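Conserved exported protein (Bacteroides fragilis, PDB 3CLW) is of unknown function but probably hydrolyses O-glycosidic bonds, as a TIM-barrel enzyme of glycoside hydrolase family 30. Local coordinates at residues Asn179-Trp191 against Ser200-Leu214. Sequence-based numbering, arbitrary orientation.
Sequences NYISPNNEPNGQW and SFATKADLYRMVEEL
Leu214 lays its CD1 methyl against the ring of Pro183, 3.7 Å from CG, while its other methyl, CD2, turns to Ile181 CG2. One turn back, the bent chain of Met210 brings CE to Pro183 CB. Leu207 forks at the next step: CD1 meets Pro187 CG at 4.0 Å, and CD2 lies against one face of the Asn184 amide, 3.6 Å from its CG. With CG anti to its carbonyl carbon (chi1 -63°), Asn184 holds that amide over the helix, where OD1 is buried beside Met210 CG without a polar partner and ND2 donates to a water that also bonds Ser200 O. Farther along the loop, Ala202 N donates to Pro187 O at 2.8 Å, and Phe201 CD1 lies 3.0 Å from the same oxygen. Trp191 sets its CD1 edge beside Phe201 N, its NE1 bonded to Glu186 O at 2.8 Å; Gly189 N reaches that oxygen from the opposite face, closing a type I turn. Helix 204-221 thus packs, as in a TIM barrel, on Ile181 of strand 178-182 and on the prolines and Asn184 just after it. With one direct hydrogen bond, bridging water and otherwise apolar packing that leaves OD1 unpartnered, the contact probably rests mainly on hydrophobic burial.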
ATOM      1  N   ASN A 179       0.724   9.587  11.400  1.00 31.93           N
ATOM      2  CA  ASN A 179       0.762   8.571  12.439  1.00 32.22           C
ATOM      3  C   ASN A 179       1.910   7.570  12.313  1.00 32.29           C
ATOM      4  O   ASN A 179       2.172   6.806  13.248  1.00 32.09           O
ATOM      5  CB  ASN A 179      -0.580   7.844  12.485  1.00 31.93           C
ATOM      6  CG  ASN A 179      -1.736   8.789  12.771  1.00 33.78           C
ATOM      7  OD1 ASN A 179      -1.614   9.708  13.596  1.00 33.34           O
ATOM      8  ND2 ASN A 179      -2.855   8.583  12.081  1.00 30.09           N
ATOM      9  N   TYR A 180       2.589   7.561  11.162  1.00 31.74           N
ATOM     10  CA  TYR A 180       3.650   6.578  10.889  1.00 31.05           C
ATOM     11  C   TYR A 180       4.804   7.210  10.125  1.00 31.31           C
ATOM     12  O   TYR A 180       4.597   8.150   9.339  1.00 31.92           O
ATOM     13  CB  TYR A 180       3.113   5.427  10.053  1.00 30.93           C
ATOM     14  CG  TYR A 180       1.754   4.872  10.484  1.00 31.92           C
ATOM     15  CD1 TYR A 180       0.553   5.343   9.906  1.00 32.52           C
ATOM     16  CD2 TYR A 180       1.673   3.861  11.446  1.00 30.93           C
ATOM     17  CE1 TYR A 180      -0.682   4.826  10.288  1.00 29.95           C
ATOM     18  CE2 TYR A 180       0.456   3.346  11.851  1.00 31.24           C
ATOM     19  CZ  TYR A 180      -0.722   3.822  11.265  1.00 32.94           C
ATOM     20  OH  TYR A 180      -1.916   3.269  11.669  1.00 30.43           O
ATOM     21  N   ILE A 181       6.012   6.723  10.387  1.00 31.17           N
ATOM     22  CA  ILE A 181       7.221   7.118   9.663  1.00 31.17           C
ATOM     23  C   ILE A 181       7.929   5.874   9.218  1.00 31.28           C
ATOM     24  O   ILE A 181       8.264   5.028  10.045  1.00 32.50           O
ATOM     25  CB  ILE A 181       8.222   7.922  10.513  1.00 31.04           C
ATOM     26  CG1 ILE A 181       7.694   9.323  10.825  1.00 31.87           C
ATOM     27  CG2 ILE A 181       9.581   8.064   9.775  1.00 31.35           C
ATOM     28  CD1 ILE A 181       8.341   9.973  12.021  1.00 29.79           C
ATOM     29  N   SER A 182       8.181   5.790   7.924  1.00 31.50           N
ATOM     30  CA  SER A 182       8.868   4.666   7.319  1.00 33.33           C
ATOM     31  C   SER A 182      10.224   5.124   6.748  1.00 33.55           C
ATOM     32  O   SER A 182      10.290   5.708   5.672  1.00 33.16           O
ATOM     33  CB  SER A 182       7.950   4.025   6.285  1.00 32.83           C
ATOM     34  OG  SER A 182       8.558   2.907   5.710  1.00 35.36           O
ATOM     35  N   PRO A 183      11.319   4.906   7.512  1.00 34.54           N
ATOM     36  CA  PRO A 183      12.611   5.525   7.155  1.00 34.41           C
ATOM     37  C   PRO A 183      13.332   4.856   5.979  1.00 34.52           C
ATOM     38  O   PRO A 183      14.142   5.507   5.294  1.00 35.26           O
ATOM     39  CB  PRO A 183      13.431   5.399   8.457  1.00 34.21           C
ATOM     40  CG  PRO A 183      12.921   4.110   9.075  1.00 34.01           C
ATOM     41  CD  PRO A 183      11.422   4.091   8.746  1.00 34.41           C
ATOM     42  N   ASN A 184      13.020   3.599   5.706  1.00 34.52           N
ATOM     43  CA  ASN A 184      13.783   2.859   4.689  1.00 35.29           C
ATOM     44  C   ASN A 184      12.883   2.096   3.738  1.00 34.92           C
ATOM     45  O   ASN A 184      11.910   1.454   4.175  1.00 35.58           O
ATOM     46  CB  ASN A 184      14.740   1.867   5.359  1.00 35.39           C
ATOM     47  CG  ASN A 184      15.792   2.555   6.232  1.00 37.47           C
ATOM     48  OD1 ASN A 184      15.503   2.994   7.363  1.00 34.47           O
ATOM     49  ND2 ASN A 184      17.032   2.647   5.709  1.00 37.76           N
ATOM     50  N   ASN A 185      13.201   2.179   2.448  1.00 33.90           N
ATOM     51  CA  ASN A 185      12.454   1.478   1.423  1.00 34.00           C
ATOM     52  C   ASN A 185      13.279   0.402   0.750  1.00 34.02           C
ATOM     53  O   ASN A 185      14.431   0.634   0.362  1.00 34.31           O
ATOM     54  CB  ASN A 185      12.005   2.441   0.334  1.00 34.61           C
ATOM     55  CG  ASN A 185      11.193   1.749  -0.754  1.00 34.88           C
ATOM     56  OD1 ASN A 185      10.171   1.134  -0.453  1.00 37.64           O
ATOM     57  ND2 ASN A 185      11.623   1.876  -2.024  1.00 31.33           N
ATOM     58  N   GLU A 186      12.678  -0.762   0.583  1.00 34.01           N
ATOM     59  CA  GLU A 186      13.343  -1.883  -0.079  1.00 34.89           C
ATOM     60  C   GLU A 186      14.871  -1.920   0.214  1.00 34.76           C
ATOM     61  O   GLU A 186      15.687  -1.826  -0.690  1.00 33.38           O
ATOM     62  CB  GLU A 186      13.001  -1.871  -1.573  1.00 33.55           C
ATOM     63  CG  GLU A 186      11.489  -1.934  -1.804  1.00 35.13           C
ATOM     64  CD  GLU A 186      11.067  -2.128  -3.259  1.00 36.48           C
ATOM     65  OE1 GLU A 186      11.903  -2.007  -4.160  1.00 38.24           O
ATOM     66  OE2 GLU A 186       9.882  -2.427  -3.507  1.00 38.19           O
ATOM     67  N   PRO A 187      15.244  -2.044   1.505  1.00 35.35           N
ATOM     68  CA  PRO A 187      16.670  -2.015   1.865  1.00 36.60           C
ATOM     69  C   PRO A 187      17.475  -3.235   1.361  1.00 37.37           C
ATOM     70  O   PRO A 187      18.699  -3.182   1.312  1.00 38.55           O
ATOM     71  CB  PRO A 187      16.648  -1.929   3.399  1.00 35.78           C
ATOM     72  CG  PRO A 187      15.407  -2.583   3.791  1.00 36.22           C
ATOM     73  CD  PRO A 187      14.394  -2.232   2.698  1.00 35.46           C
ATOM     74  N   ASN A 188      16.787  -4.286   0.936  1.00 38.59           N
ATOM     75  CA  ASN A 188      17.392  -5.416   0.209  1.00 38.99           C
ATOM     76  C   ASN A 188      17.957  -5.035  -1.168  1.00 39.82           C
ATOM     77  O   ASN A 188      18.821  -5.723  -1.712  1.00 40.78           O
ATOM     78  CB  ASN A 188      16.324  -6.488  -0.004  1.00 38.78           C
ATOM     79  CG  ASN A 188      15.085  -5.939  -0.728  1.00 39.73           C
ATOM     80  OD1 ASN A 188      14.217  -5.281  -0.130  1.00 37.57           O
ATOM     81  ND2 ASN A 188      15.004  -6.212  -2.028  1.00 38.98           N
ATOM     82  N   GLY A 189      17.462  -3.948  -1.744  1.00 39.57           N
ATOM     83  CA  GLY A 189      17.726  -3.650  -3.140  1.00 39.96           C
ATOM     84  C   GLY A 189      19.114  -3.135  -3.430  1.00 40.50           C
ATOM     85  O   GLY A 189      19.702  -2.410  -2.624  1.00 40.44           O
ATOM     86  N   GLN A 190      19.626  -3.503  -4.597  1.00 40.80           N
ATOM     87  CA  GLN A 190      20.860  -2.926  -5.107  1.00 42.54           C
ATOM     88  C   GLN A 190      20.566  -1.588  -5.770  1.00 41.76           C
ATOM     89  O   GLN A 190      20.570  -1.475  -6.993  1.00 42.86           O
ATOM     90  CB  GLN A 190      21.570  -3.858  -6.106  1.00 42.42           C
ATOM     91  CG  GLN A 190      23.018  -3.450  -6.416  1.00 43.92           C
ATOM     92  CD  GLN A 190      23.658  -4.369  -7.442  1.00 45.04           C
ATOM     93  OE1 GLN A 190      23.380  -4.262  -8.625  1.00 51.05           O
ATOM     94  NE2 GLN A 190      24.503  -5.289  -6.985  1.00 48.00           N
ATOM     95  N   TRP A 191      20.368  -0.567  -4.946  1.00 41.00           N
ATOM     96  CA  TRP A 191      20.024   0.770  -5.416  1.00 39.74           C
ATOM     97  C   TRP A 191      21.139   1.522  -6.139  1.00 40.40           C
ATOM     98  O   TRP A 191      20.853   2.417  -6.951  1.00 39.76           O
ATOM     99  CB  TRP A 191      19.442   1.579  -4.260  1.00 38.37           C
ATOM    100  CG  TRP A 191      18.109   1.014  -3.888  1.00 38.48           C
ATOM    101  CD1 TRP A 191      17.815   0.202  -2.807  1.00 37.72           C
ATOM    102  CD2 TRP A 191      16.886   1.155  -4.629  1.00 37.58           C
ATOM    103  NE1 TRP A 191      16.487  -0.158  -2.831  1.00 37.02           N
ATOM    104  CE2 TRP A 191      15.885   0.425  -3.924  1.00 37.71           C
ATOM    105  CE3 TRP A 191      16.533   1.833  -5.823  1.00 37.81           C
ATOM    106  CZ2 TRP A 191      14.554   0.335  -4.382  1.00 37.25           C
ATOM    107  CZ3 TRP A 191      15.203   1.762  -6.271  1.00 36.44           C
ATOM    108  CH2 TRP A 191      14.236   1.014  -5.554  1.00 37.73           C
ATOM    109  N   SER A 200      18.309   3.547  -1.275  1.00 37.08           N
ATOM    110  CA  SER A 200      19.453   2.968  -0.564  1.00 37.21           C
ATOM    111  C   SER A 200      19.242   1.534  -0.068  1.00 36.84           C
ATOM    112  O   SER A 200      18.237   1.205   0.559  1.00 36.65           O
ATOM    113  CB  SER A 200      19.919   3.835   0.612  1.00 37.65           C
ATOM    114  OG  SER A 200      21.161   3.310   1.115  1.00 38.71           O
ATOM    115  N   PHE A 201      20.226   0.695  -0.361  1.00 37.02           N
ATOM    116  CA  PHE A 201      20.444  -0.564   0.341  1.00 36.81           C
ATOM    117  C   PHE A 201      20.568  -0.273   1.833  1.00 36.28           C
ATOM    118  O   PHE A 201      20.993   0.807   2.220  1.00 37.00           O
ATOM    119  CB  PHE A 201      21.745  -1.208  -0.168  1.00 36.71           C
ATOM    120  CG  PHE A 201      22.137  -2.466   0.569  1.00 37.87           C
ATOM    121  CD1 PHE A 201      21.471  -3.670   0.323  1.00 37.53           C
ATOM    122  CD2 PHE A 201      23.167  -2.452   1.494  1.00 38.49           C
ATOM    123  CE1 PHE A 201      21.835  -4.826   0.986  1.00 37.33           C
ATOM    124  CE2 PHE A 201      23.535  -3.622   2.165  1.00 37.43           C
ATOM    125  CZ  PHE A 201      22.866  -4.803   1.904  1.00 37.63           C
ATOM    126  N   ALA A 202      20.192  -1.215   2.673  1.00 35.99           N
ATOM    127  CA  ALA A 202      20.523  -1.095   4.090  1.00 36.51           C
ATOM    128  C   ALA A 202      20.537  -2.462   4.761  1.00 36.43           C
ATOM    129  O   ALA A 202      19.767  -3.338   4.381  1.00 36.31           O
ATOM    130  CB  ALA A 202      19.542  -0.125   4.834  1.00 36.18           C
ATOM    131  N   THR A 203      21.403  -2.621   5.758  1.00 36.02           N
ATOM    132  CA  THR A 203      21.501  -3.871   6.508  1.00 36.63           C
ATOM    133  C   THR A 203      20.567  -3.837   7.732  1.00 36.51           C
ATOM    134  O   THR A 203      20.035  -2.776   8.081  1.00 36.68           O
ATOM    135  CB  THR A 203      22.945  -4.143   7.007  1.00 36.37           C
ATOM    136  OG1 THR A 203      23.240  -3.242   8.069  1.00 37.28           O
ATOM    137  CG2 THR A 203      23.991  -3.982   5.884  1.00 35.11           C
ATOM    138  N   LYS A 204      20.359  -4.991   8.362  1.00 35.53           N
ATOM    139  CA  LYS A 204      19.547  -5.022   9.569  1.00 35.62           C
ATOM    140  C   LYS A 204      20.185  -4.173  10.668  1.00 35.84           C
ATOM    141  O   LYS A 204      19.464  -3.539  11.446  1.00 35.94           O
ATOM    142  CB  LYS A 204      19.255  -6.436  10.055  1.00 34.98           C
ATOM    143  CG  LYS A 204      18.406  -7.228   9.092  1.00 34.18           C
ATOM    144  CD  LYS A 204      17.996  -8.552   9.689  1.00 36.22           C
ATOM    145  CE  LYS A 204      19.130  -9.603   9.720  1.00 35.97           C
ATOM    146  NZ  LYS A 204      19.656  -9.849   8.363  1.00 35.05           N
ATOM    147  N   ALA A 205      21.520  -4.125  10.711  1.00 35.34           N
ATOM    148  CA  ALA A 205      22.181  -3.231  11.661  1.00 35.42           C
ATOM    149  C   ALA A 205      21.800  -1.779  11.394  1.00 34.99           C
ATOM    150  O   ALA A 205      21.545  -1.021  12.326  1.00 35.65           O
ATOM    151  CB  ALA A 205      23.710  -3.428  11.675  1.00 34.61           C
ATOM    152  N   ASP A 206      21.749  -1.399  10.121  1.00 35.36           N
ATOM    153  CA  ASP A 206      21.313  -0.061   9.711  1.00 36.15           C
ATOM    154  C   ASP A 206      19.865   0.196  10.154  1.00 36.17           C
ATOM    155  O   ASP A 206      19.565   1.204  10.772  1.00 35.81           O
ATOM    156  CB  ASP A 206      21.458   0.094   8.197  1.00 36.59           C
ATOM    157  CG  ASP A 206      22.909  -0.074   7.718  1.00 38.40           C
ATOM    158  OD1 ASP A 206      23.857   0.272   8.471  1.00 40.83           O
ATOM    159  OD2 ASP A 206      23.107  -0.557   6.581  1.00 39.38           O
ATOM    160  N   LEU A 207      18.999  -0.765   9.870  1.00 35.85           N
ATOM    161  CA  LEU A 207      17.595  -0.656  10.180  1.00 35.79           C
ATOM    162  C   LEU A 207      17.373  -0.500  11.675  1.00 36.30           C
ATOM    163  O   LEU A 207      16.552   0.323  12.112  1.00 35.39           O
ATOM    164  CB  LEU A 207      16.842  -1.885   9.642  1.00 35.09           C
ATOM    165  CG  LEU A 207      16.748  -1.952   8.111  1.00 36.02           C
ATOM    166  CD1 LEU A 207      16.117  -3.261   7.660  1.00 36.30           C
ATOM    167  CD2 LEU A 207      15.989  -0.755   7.519  1.00 35.18           C
ATOM    168  N   TYR A 208      18.108  -1.301  12.456  1.00 36.23           N
ATOM    169  CA  TYR A 208      18.012  -1.275  13.907  1.00 35.62           C
ATOM    170  C   TYR A 208      18.390   0.102  14.448  1.00 34.80           C
ATOM    171  O   TYR A 208      17.707   0.638  15.326  1.00 34.58           O
ATOM    172  CB  TYR A 208      18.858  -2.419  14.538  1.00 36.87           C
ATOM    173  CG  TYR A 208      18.892  -2.394  16.049  1.00 36.92           C
ATOM    174  CD1 TYR A 208      18.087  -3.230  16.795  1.00 36.88           C
ATOM    175  CD2 TYR A 208      19.729  -1.496  16.728  1.00 40.40           C
ATOM    176  CE1 TYR A 208      18.122  -3.195  18.199  1.00 39.67           C
ATOM    177  CE2 TYR A 208      19.773  -1.440  18.127  1.00 38.57           C
ATOM    178  CZ  TYR A 208      18.974  -2.287  18.851  1.00 39.55           C
ATOM    179  OH  TYR A 208      19.030  -2.232  20.232  1.00 39.87           O
ATOM    180  N   ARG A 209      19.453   0.681  13.916  1.00 34.93           N
ATOM    181  CA  ARG A 209      19.872   2.009  14.342  1.00 37.22           C
ATOM    182  C   ARG A 209      18.837   3.066  14.015  1.00 36.54           C
ATOM    183  O   ARG A 209      18.577   3.926  14.842  1.00 37.70           O
ATOM    184  CB  ARG A 209      21.228   2.430  13.748  1.00 37.12           C
ATOM    185  CG  ARG A 209      22.433   1.826  14.415  1.00 40.27           C
ATOM    186  CD  ARG A 209      23.726   2.558  14.021  1.00 40.34           C
ATOM    187  NE  ARG A 209      23.923   3.844  14.720  1.00 43.47           N
ATOM    188  CZ  ARG A 209      24.858   4.740  14.383  1.00 43.75           C
ATOM    189  NH1 ARG A 209      25.676   4.531  13.351  1.00 42.47           N
ATOM    190  NH2 ARG A 209      24.981   5.852  15.078  1.00 44.51           N
ATOM    191  N   MET A 210      18.256   3.007  12.809  1.00 36.13           N
ATOM    192  CA  MET A 210      17.240   3.954  12.429  1.00 34.64           C
ATOM    193  C   MET A 210      16.057   3.833  13.387  1.00 34.78           C
ATOM    194  O   MET A 210      15.549   4.831  13.882  1.00 34.42           O
ATOM    195  CB  MET A 210      16.845   3.794  10.954  1.00 34.99           C
ATOM    196  CG  MET A 210      17.781   4.573   9.938  1.00 34.42           C
ATOM    197  SD  MET A 210      18.249   6.267  10.440  1.00 30.30           S
ATOM    198  CE  MET A 210      16.584   6.939  10.705  1.00 31.60           C
ATOM    199  N   VAL A 211      15.653   2.610  13.705  1.00 35.21           N
ATOM    200  CA  VAL A 211      14.575   2.435  14.678  1.00 35.46           C
ATOM    201  C   VAL A 211      14.950   3.044  16.038  1.00 35.35           C
ATOM    202  O   VAL A 211      14.190   3.797  16.620  1.00 35.03           O
ATOM    203  CB  VAL A 211      14.143   0.963  14.819  1.00 35.39           C
ATOM    204  CG1 VAL A 211      13.113   0.819  15.933  1.00 35.22           C
ATOM    205  CG2 VAL A 211      13.562   0.471  13.509  1.00 36.46           C
ATOM    206  N   GLU A 212      16.155   2.747  16.499  1.00 36.13           N
ATOM    207  CA  GLU A 212      16.633   3.217  17.773  1.00 36.82           C
ATOM    208  C   GLU A 212      16.634   4.745  17.811  1.00 36.04           C
ATOM    209  O   GLU A 212      16.107   5.349  18.755  1.00 36.26           O
ATOM    210  CB  GLU A 212      18.033   2.638  18.018  1.00 36.30           C
ATOM    211  CG  GLU A 212      18.775   3.141  19.238  1.00 37.99           C
ATOM    212  CD  GLU A 212      20.090   2.336  19.456  1.00 40.65           C
ATOM    213  OE1 GLU A 212      20.951   2.251  18.522  1.00 41.98           O
ATOM    214  OE2 GLU A 212      20.225   1.750  20.553  1.00 45.67           O
ATOM    215  N   GLU A 213      17.204   5.373  16.782  1.00 35.56           N
ATOM    216  CA  GLU A 213      17.266   6.834  16.750  1.00 35.41           C
ATOM    217  C   GLU A 213      15.886   7.509  16.582  1.00 35.20           C
ATOM    218  O   GLU A 213      15.593   8.544  17.223  1.00 34.90           O
ATOM    219  CB  GLU A 213      18.255   7.309  15.679  1.00 35.66           C
ATOM    220  CG  GLU A 213      19.698   6.878  15.921  1.00 37.85           C
ATOM    221  CD  GLU A 213      20.279   7.335  17.268  1.00 40.59           C
ATOM    222  OE1 GLU A 213      19.902   8.397  17.810  1.00 42.56           O
ATOM    223  OE2 GLU A 213      21.157   6.619  17.791  1.00 46.32           O
ATOM    224  N   LEU A 214      15.043   6.936  15.722  1.00 34.50           N
ATOM    225  CA  LEU A 214      13.665   7.458  15.563  1.00 34.06           C
ATOM    226  C   LEU A 214      12.907   7.340  16.876  1.00 33.97           C
ATOM    227  O   LEU A 214      12.243   8.262  17.293  1.00 34.94           O
ATOM    228  CB  LEU A 214      12.917   6.716  14.459  1.00 32.68           C
ATOM    229  CG  LEU A 214      13.141   7.292  13.065  1.00 33.06           C
ATOM    230  CD1 LEU A 214      12.767   6.235  12.053  1.00 30.19           C
ATOM    231  CD2 LEU A 214      12.308   8.596  12.887  1.00 30.96           C
TER
HETATM  232  O   HOH W   1      17.213   2.340   2.868  1.00 39.43           O
HETATM  233  O   HOH W   2      15.636   2.673  -0.848  1.00 38.50           O